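Long-range contact in sugar ABC transporter (Sugar-binding protein) (Bacillus halodurans, PDB 4YO7), which binds myo-inositol and is probably the solute-binding component of an ABC sugar transporter: residues A[252-264]-A[273-285]. Residues are numbered along the deposited sequence; the frame is centred on the assembly and turned at random.
With MG (magnesium ion), chain C; INS (1,2,3,4,5,6-hexahydroxy-cyclohexane), chain F.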
ATOM      1  N   LYS A 252      -0.502 -12.599  25.619  1.00 26.53           N
ATOM      2  CA  LYS A 252      -0.065 -13.652  24.714  1.00 26.19           C
ATOM      3  C   LYS A 252       0.855 -13.152  23.613  1.00 27.14           C
ATOM      4  O   LYS A 252       1.178 -13.901  22.697  1.00 26.27           O
ATOM      5  CB  LYS A 252      -1.277 -14.347  24.102  1.00 31.15           C
ATOM      6  CG  LYS A 252      -2.015 -15.211  25.097  1.00 35.18           C
ATOM      7  CD  LYS A 252      -3.092 -16.025  24.424  1.00 38.29           C
ATOM      8  CE  LYS A 252      -4.079 -16.597  25.435  1.00 50.87           C
ATOM      9  NZ  LYS A 252      -5.340 -17.049  24.766  1.00 56.68           N
ATOM     10  N   LEU A 253       1.308 -11.910  23.715  1.00 23.34           N
ATOM     11  CA  LEU A 253       2.152 -11.351  22.672  1.00 24.04           C
ATOM     12  C   LEU A 253       3.506 -12.062  22.563  1.00 30.53           C
ATOM     13  O   LEU A 253       4.068 -12.153  21.476  1.00 27.70           O
ATOM     14  CB  LEU A 253       2.357  -9.849  22.895  1.00 25.86           C
ATOM     15  CG  LEU A 253       3.122  -9.105  21.800  1.00 26.79           C
ATOM     16  CD1 LEU A 253       2.427  -9.212  20.451  1.00 24.82           C
ATOM     17  CD2 LEU A 253       3.309  -7.647  22.179  1.00 31.86           C
ATOM     18  N   ASP A 254       4.039 -12.599  23.660  1.00 31.17           N
ATOM     19  CA  ASP A 254       5.346 -13.261  23.570  1.00 31.72           C
ATOM     20  C   ASP A 254       5.251 -14.666  22.952  1.00 33.37           C
ATOM     21  O   ASP A 254       6.266 -15.257  22.577  1.00 37.87           O
ATOM     22  CB  ASP A 254       6.008 -13.335  24.950  1.00 49.26           C
ATOM     23  CG  ASP A 254       6.225 -11.961  25.565  1.00 65.92           C
ATOM     24  OD1 ASP A 254       7.256 -11.325  25.253  1.00 68.48           O
ATOM     25  OD2 ASP A 254       5.364 -11.515  26.355  1.00 76.88           O
ATOM     26  N   ASP A 255       4.032 -15.179  22.810  1.00 26.47           N
ATOM     27  CA  ASP A 255       3.809 -16.521  22.266  1.00 32.13           C
ATOM     28  C   ASP A 255       3.512 -16.553  20.767  1.00 27.78           C
ATOM     29  O   ASP A 255       3.324 -17.624  20.186  1.00 25.30           O
ATOM     30  CB  ASP A 255       2.649 -17.189  22.996  1.00 39.69           C
ATOM     31  CG  ASP A 255       3.000 -17.559  24.415  1.00 54.30           C
ATOM     32  OD1 ASP A 255       3.541 -18.666  24.612  1.00 65.53           O
ATOM     33  OD2 ASP A 255       2.745 -16.742  25.326  1.00 58.74           O
ATOM     34  N   VAL A 256       3.438 -15.383  20.147  1.00 21.21           N
ATOM     35  CA  VAL A 256       2.999 -15.288  18.764  1.00 21.15           C
ATOM     36  C   VAL A 256       3.929 -14.350  18.001  1.00 19.93           C
ATOM     37  O   VAL A 256       4.261 -13.287  18.498  1.00 24.80           O
ATOM     38  CB  VAL A 256       1.523 -14.778  18.684  1.00 21.69           C
ATOM     39  CG1 VAL A 256       1.056 -14.665  17.293  1.00 19.52           C
ATOM     40  CG2 VAL A 256       0.609 -15.739  19.401  1.00 27.63           C
ATOM     41  N   ILE A 257       4.367 -14.766  16.813  1.00 15.32           N
ATOM     42  CA  ILE A 257       5.117 -13.894  15.918  1.00 18.85           C
ATOM     43  C   ILE A 257       4.098 -12.997  15.193  1.00 18.56           C
ATOM     44  O   ILE A 257       3.073 -13.487  14.735  1.00 18.57           O
ATOM     45  CB  ILE A 257       5.960 -14.732  14.913  1.00 19.30           C
ATOM     46  CG1 ILE A 257       7.069 -15.477  15.667  1.00 20.77           C
ATOM     47  CG2 ILE A 257       6.558 -13.855  13.802  1.00 21.52           C
ATOM     48  CD1 ILE A 257       7.895 -16.389  14.797  1.00 30.45           C
ATOM     49  N   VAL A 258       4.361 -11.690  15.124  1.00 13.59           N
ATOM     50  CA  VAL A 258       3.489 -10.753  14.403  1.00 12.58           C
ATOM     51  C   VAL A 258       4.267 -10.095  13.274  1.00 12.41           C
ATOM     52  O   VAL A 258       5.395  -9.633  13.458  1.00 13.23           O
ATOM     53  CB  VAL A 258       2.915  -9.666  15.342  1.00 16.24           C
ATOM     54  CG1 VAL A 258       1.913  -8.770  14.610  1.00 15.22           C
ATOM     55  CG2 VAL A 258       2.252 -10.323  16.550  1.00 17.59           C
ATOM     56  N   ALA A 259       3.635 -10.045  12.114  1.00 12.15           N
ATOM     57  CA  ALA A 259       4.228  -9.449  10.920  1.00 11.48           C
ATOM     58  C   ALA A 259       3.259  -8.497  10.229  1.00 10.13           C
ATOM     59  O   ALA A 259       2.056  -8.771  10.131  1.00 11.31           O
ATOM     60  CB  ALA A 259       4.677 -10.547   9.972  1.00 11.61           C
ATOM     61  N   GLY A 260       3.817  -7.396   9.705  1.00 10.92           N
ATOM     62  CA  GLY A 260       3.080  -6.439   8.890  1.00 11.18           C
ATOM     63  C   GLY A 260       3.830  -6.079   7.619  1.00 12.10           C
ATOM     64  O   GLY A 260       4.872  -6.676   7.317  1.00 14.58           O
ATOM     65  N   ILE A 261       3.276  -5.121   6.875  1.00 11.47           N
ATOM     66  CA  ILE A 261       3.893  -4.552   5.672  1.00  8.78           C
ATOM     67  C   ILE A 261       3.616  -3.062   5.679  1.00 10.98           C
ATOM     68  O   ILE A 261       2.501  -2.665   6.001  1.00 11.64           O
ATOM     69  CB  ILE A 261       3.339  -5.207   4.351  1.00  7.92           C
ATOM     70  CG1 ILE A 261       3.815  -6.671   4.268  1.00 10.89           C
ATOM     71  CG2 ILE A 261       3.759  -4.423   3.091  1.00  9.81           C
ATOM     72  CD1 ILE A 261       3.133  -7.512   3.212  1.00 11.11           C
ATOM     73  N   ASP A 262       4.670  -2.304   5.356  1.00  9.65           N
ATOM     74  CA  ASP A 262       4.707  -0.858   5.064  1.00  9.74           C
ATOM     75  C   ASP A 262       5.936  -0.224   5.729  1.00 12.08           C
ATOM     76  O   ASP A 262       6.548   0.667   5.170  1.00 12.31           O
ATOM     77  CB  ASP A 262       3.467  -0.090   5.537  1.00 10.52           C
ATOM     78  CG  ASP A 262       2.250  -0.246   4.614  1.00 11.51           C
ATOM     79  OD1 ASP A 262       1.137   0.012   5.111  1.00 10.77           O
ATOM     80  OD2 ASP A 262       2.393  -0.624   3.421  1.00 10.93           O
ATOM     81  N   ALA A 263       6.253  -0.671   6.945  1.00 12.05           N
ATOM     82  CA  ALA A 263       7.288  -0.063   7.790  1.00 17.34           C
ATOM     83  C   ALA A 263       6.973   1.410   8.049  1.00 14.27           C
ATOM     84  O   ALA A 263       7.838   2.289   7.921  1.00 16.67           O
ATOM     85  CB  ALA A 263       8.675  -0.212   7.173  1.00 15.92           C
ATOM     86  N   THR A 264       5.730   1.674   8.429  1.00 14.42           N
ATOM     87  CA  THR A 264       5.357   3.016   8.863  1.00 14.45           C
ATOM     88  C   THR A 264       6.087   3.372  10.158  1.00 14.24           C
ATOM     89  O   THR A 264       6.593   2.501  10.866  1.00 15.82           O
ATOM     90  CB  THR A 264       3.860   3.154   9.136  1.00 16.00           C
ATOM     91  OG1 THR A 264       3.492   2.221  10.157  1.00 16.59           O
ATOM     92  CG2 THR A 264       3.037   2.915   7.881  1.00 16.05           C
ATOM     93  N   GLU A 273       9.988  -1.535  20.329  1.00 27.20           N
ATOM     94  CA  GLU A 273       9.468  -1.961  21.621  1.00 26.93           C
ATOM     95  C   GLU A 273       9.394  -3.479  21.767  1.00 29.95           C
ATOM     96  O   GLU A 273       8.982  -3.970  22.815  1.00 27.36           O
ATOM     97  CB  GLU A 273       8.079  -1.364  21.847  1.00 31.04           C
ATOM     98  CG  GLU A 273       8.043   0.150  21.959  1.00 42.79           C
ATOM     99  CD  GLU A 273       6.627   0.714  21.877  1.00 61.61           C
ATOM    100  OE1 GLU A 273       5.782   0.122  21.167  1.00 71.70           O
ATOM    101  OE2 GLU A 273       6.353   1.752  22.520  1.00 64.07           O
ATOM    102  N   GLY A 274       9.791  -4.217  20.730  1.00 23.54           N
ATOM    103  CA  GLY A 274       9.788  -5.675  20.755  1.00 21.96           C
ATOM    104  C   GLY A 274       8.437  -6.343  20.560  1.00 27.11           C
ATOM    105  O   GLY A 274       8.278  -7.518  20.870  1.00 25.92           O
ATOM    106  N   LYS A 275       7.474  -5.601  20.027  1.00 20.84           N
ATOM    107  CA  LYS A 275       6.124  -6.120  19.811  1.00 20.57           C
ATOM    108  C   LYS A 275       5.875  -6.644  18.407  1.00 21.14           C
ATOM    109  O   LYS A 275       5.059  -7.542  18.229  1.00 18.11           O
ATOM    110  CB  LYS A 275       5.090  -5.035  20.112  1.00 19.72           C
ATOM    111  CG  LYS A 275       5.231  -4.448  21.532  1.00 20.45           C
ATOM    112  CD  LYS A 275       4.244  -3.309  21.745  1.00 27.65           C
ATOM    113  CE  LYS A 275       4.442  -2.626  23.111  1.00 37.13           C
ATOM    114  NZ  LYS A 275       3.239  -1.836  23.503  1.00 33.71           N
ATOM    115  N   LEU A 276       6.563  -6.068  17.426  1.00 20.10           N
ATOM    116  CA  LEU A 276       6.389  -6.405  16.011  1.00 18.38           C
ATOM    117  C   LEU A 276       7.661  -7.058  15.532  1.00 20.06           C
ATOM    118  O   LEU A 276       8.729  -6.462  15.648  1.00 19.66           O
ATOM    119  CB  LEU A 276       6.074  -5.151  15.176  1.00 15.53           C
ATOM    120  CG  LEU A 276       5.816  -5.369  13.678  1.00 15.45           C
ATOM    121  CD1 LEU A 276       4.554  -6.166  13.442  1.00 16.88           C
ATOM    122  CD2 LEU A 276       5.741  -4.042  12.932  1.00 15.97           C
ATOM    123  N   ASP A 277       7.548  -8.279  15.015  1.00 17.31           N
ATOM    124  CA  ASP A 277       8.725  -9.075  14.641  1.00 16.99           C
ATOM    125  C   ASP A 277       9.252  -8.789  13.243  1.00 16.90           C
ATOM    126  O   ASP A 277      10.463  -8.845  13.022  1.00 19.14           O
ATOM    127  CB  ASP A 277       8.404 -10.567  14.750  1.00 17.39           C
ATOM    128  CG  ASP A 277       8.005 -10.965  16.160  1.00 24.22           C
ATOM    129  OD1 ASP A 277       8.909 -11.154  16.994  1.00 26.97           O
ATOM    130  OD2 ASP A 277       6.794 -11.042  16.438  1.00 22.92           O
ATOM    131  N   VAL A 278       8.343  -8.496  12.316  1.00 15.08           N
ATOM    132  CA  VAL A 278       8.666  -8.379  10.903  1.00 14.22           C
ATOM    133  C   VAL A 278       7.830  -7.284  10.293  1.00 13.22           C
ATOM    134  O   VAL A 278       6.639  -7.192  10.580  1.00 16.11           O
ATOM    135  CB  VAL A 278       8.386  -9.704  10.152  1.00 15.49           C
ATOM    136  CG1 VAL A 278       8.669  -9.558   8.647  1.00 16.55           C
ATOM    137  CG2 VAL A 278       9.172 -10.859  10.741  1.00 17.20           C
ATOM    138  N   THR A 279       8.431  -6.434   9.469  1.00 13.24           N
ATOM    139  CA  THR A 279       7.638  -5.673   8.536  1.00 13.73           C
ATOM    140  C   THR A 279       8.437  -5.524   7.262  1.00 12.98           C
ATOM    141  O   THR A 279       9.509  -6.113   7.112  1.00 15.05           O
ATOM    142  CB  THR A 279       7.167  -4.299   9.127  1.00 13.43           C
ATOM    143  OG1 THR A 279       6.308  -3.634   8.190  1.00 13.37           O
ATOM    144  CG2 THR A 279       8.306  -3.375   9.471  1.00 15.26           C
ATOM    145  N   VAL A 280       7.865  -4.803   6.313  1.00 11.25           N
ATOM    146  CA  VAL A 280       8.447  -4.662   5.000  1.00 11.45           C
ATOM    147  C   VAL A 280       8.275  -3.219   4.551  1.00 12.83           C
ATOM    148  O   VAL A 280       7.158  -2.738   4.409  1.00 12.37           O
ATOM    149  CB  VAL A 280       7.799  -5.614   3.979  1.00 13.08           C
ATOM    150  CG1 VAL A 280       8.489  -5.479   2.615  1.00 12.11           C
ATOM    151  CG2 VAL A 280       7.850  -7.063   4.467  1.00 12.34           C
ATOM    152  N   PHE A 281       9.402  -2.530   4.332  1.00 13.61           N
ATOM    153  CA  PHE A 281       9.368  -1.129   3.940  1.00 11.40           C
ATOM    154  C   PHE A 281       8.775  -0.935   2.562  1.00 12.48           C
ATOM    155  O   PHE A 281       9.234  -1.535   1.593  1.00 12.71           O
ATOM    156  CB  PHE A 281      10.788  -0.555   3.999  1.00 12.69           C
ATOM    157  CG  PHE A 281      10.916   0.862   3.483  1.00 13.64           C
ATOM    158  CD1 PHE A 281      10.435   1.934   4.217  1.00 15.30           C
ATOM    159  CD2 PHE A 281      11.575   1.122   2.279  1.00 18.63           C
ATOM    160  CE1 PHE A 281      10.573   3.233   3.740  1.00 17.48           C
ATOM    161  CE2 PHE A 281      11.718   2.413   1.814  1.00 17.32           C
ATOM    162  CZ  PHE A 281      11.224   3.462   2.546  1.00 15.83           C
ATOM    163  N   GLN A 282       7.742  -0.082   2.509  1.00 11.10           N
ATOM    164  CA  GLN A 282       7.183   0.442   1.276  1.00 11.05           C
ATOM    165  C   GLN A 282       7.474   1.941   1.273  1.00 10.77           C
ATOM    166  O   GLN A 282       7.193   2.649   2.233  1.00 13.67           O
ATOM    167  CB  GLN A 282       5.673   0.176   1.161  1.00  8.98           C
ATOM    168  CG  GLN A 282       5.185   0.409  -0.254  1.00 10.04           C
ATOM    169  CD  GLN A 282       3.714   0.266  -0.511  1.00  8.65           C
ATOM    170  OE1 GLN A 282       3.293   0.430  -1.650  1.00  9.82           O
ATOM    171  NE2 GLN A 282       2.920   0.004   0.510  1.00  9.11           N
ATOM    172  N   ASP A 283       8.046   2.408   0.182  1.00 11.63           N
ATOM    173  CA  ASP A 283       8.601   3.754   0.125  1.00 11.60           C
ATOM    174  C   ASP A 283       7.531   4.765  -0.262  1.00 10.90           C
ATOM    175  O   ASP A 283       7.383   5.109  -1.442  1.00 12.47           O
ATOM    176  CB  ASP A 283       9.749   3.769  -0.868  1.00 14.53           C
ATOM    177  CG  ASP A 283      10.537   5.073  -0.859  1.00 19.40           C
ATOM    178  OD1 ASP A 283      10.242   5.987  -0.066  1.00 15.41           O
ATOM    179  OD2 ASP A 283      11.489   5.166  -1.659  1.00 22.78           O
ATOM    180  N   ALA A 284       6.800   5.247   0.745  1.00 11.37           N
ATOM    181  CA  ALA A 284       5.745   6.225   0.525  1.00 15.74           C
ATOM    182  C   ALA A 284       6.284   7.512  -0.106  1.00 15.54           C
ATOM    183  O   ALA A 284       5.673   8.055  -1.052  1.00 12.47           O
ATOM    184  CB  ALA A 284       5.029   6.547   1.841  1.00 13.27           C
ATOM    185  N   LYS A 285       7.411   7.996   0.424  1.00 12.02           N
ATOM    186  CA  LYS A 285       7.997   9.239  -0.058  1.00 16.70           C
ATOM    187  C   LYS A 285       8.432   9.097  -1.511  1.00 15.58           C
ATOM    188  O   LYS A 285       8.145   9.961  -2.335  1.00 16.27           O
ATOM    189  CB  LYS A 285       9.176   9.666   0.814  1.00 21.90           C
ATOM    190  CG  LYS A 285       9.817  10.980   0.360  1.00 36.22           C
ATOM    191  CD  LYS A 285      10.364  11.798   1.537  1.00 48.74           C
ATOM    192  CE  LYS A 285      10.638  13.251   1.132  1.00 54.30           C
ATOM    193  NZ  LYS A 285       9.384  14.087   1.055  1.00 50.63           N
TER
HETATM  194 MG    MG C 402       5.486 -11.829  19.773  1.00 37.86          MG
HETATM  195  C1  INS F 405      -3.284   1.039   1.254  1.00  7.14           C
HETATM  196  C2  INS F 405      -2.764   1.144   2.683  1.00  7.73           C
HETATM  197  C3  INS F 405      -1.784  -0.002   2.937  1.00  7.59           C
HETATM  198  C4  INS F 405      -0.606   0.044   1.957  1.00  7.38           C
HETATM  199  C5  INS F 405      -1.147  -0.013   0.513  1.00  6.72           C
HETATM  200  C6  INS F 405      -2.127   1.127   0.274  1.00  7.07           C
HETATM  201  O1  INS F 405      -4.203   2.128   0.964  1.00  8.46           O
HETATM  202  O2  INS F 405      -2.085   2.392   2.808  1.00  9.50           O
HETATM  203  O3  INS F 405      -1.323   0.143   4.312  1.00  9.03           O
HETATM  204  O4  INS F 405       0.232  -1.105   2.151  1.00  7.59           O
HETATM  205  O5  INS F 405      -0.038   0.151  -0.389  1.00  6.97           O
HETATM  206  O6  INS F 405      -2.667   0.980  -1.097  1.00  7.20           O
HETATM  207  O   HOH W   1       5.651 -10.136  18.561  1.00 46.76           O
HETATM  208  O   HOH W   2       7.368 -12.681  19.380  1.00 48.28           O
HETATM  209  O   HOH W   3       6.785 -10.721  20.973  1.00 48.31           O
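D262 OD2 is gripped by O4 of the inositol at 2.6 Å and, more weakly, by Q282 NE2 at 3.0 Å, while D262 OD1 accepts the bond from inositol O3. This is the beta-alpha-beta crossover of a periplasmic binding protein domain: helix 265-272 links 252-264 to 273-285, which run parallel, and strand 257-259 also pairs with strand 231-234. The side chains of D262 and Q282 run alongside one another in the same direction, the carboxylate turned 29° from the amide. Q282, with CG anti to its backbone N (chi1 -166°) and the chain extended beyond, carries NE2 to inositol O5 at 3.1 Å; Q287 holds its OE1. Backbone bonds zip the segments together from V258 O, reached by D277 N, through G260 N to V278 O and D262 N to V280 O, to Q282 N on D262 O. T279 OG1, also bonded to D237, accepts a hydrogen bond from A263 N at 3.2 Å. I261 CG1 lies alongside V280 CG2, and A263 CB meets the F281 ring at its edge. At the far end a magnesium ion is bound by L253 O, V256 O and three waters, one of which donates to both K275 O and D277 OD2. V258 N reaches D277 OD2 on its anti side at 2.8 Å, with a nearly straight N-H...O angle of 168°. With an alanine in place of D277, V258 N would probably lose this acceptor and the metal-bound water one of its two, K275 O remaining. Nearby, the side chains of L276 and V258 cross at about a right angle, CD1 meeting CG1 at 3.9 Å.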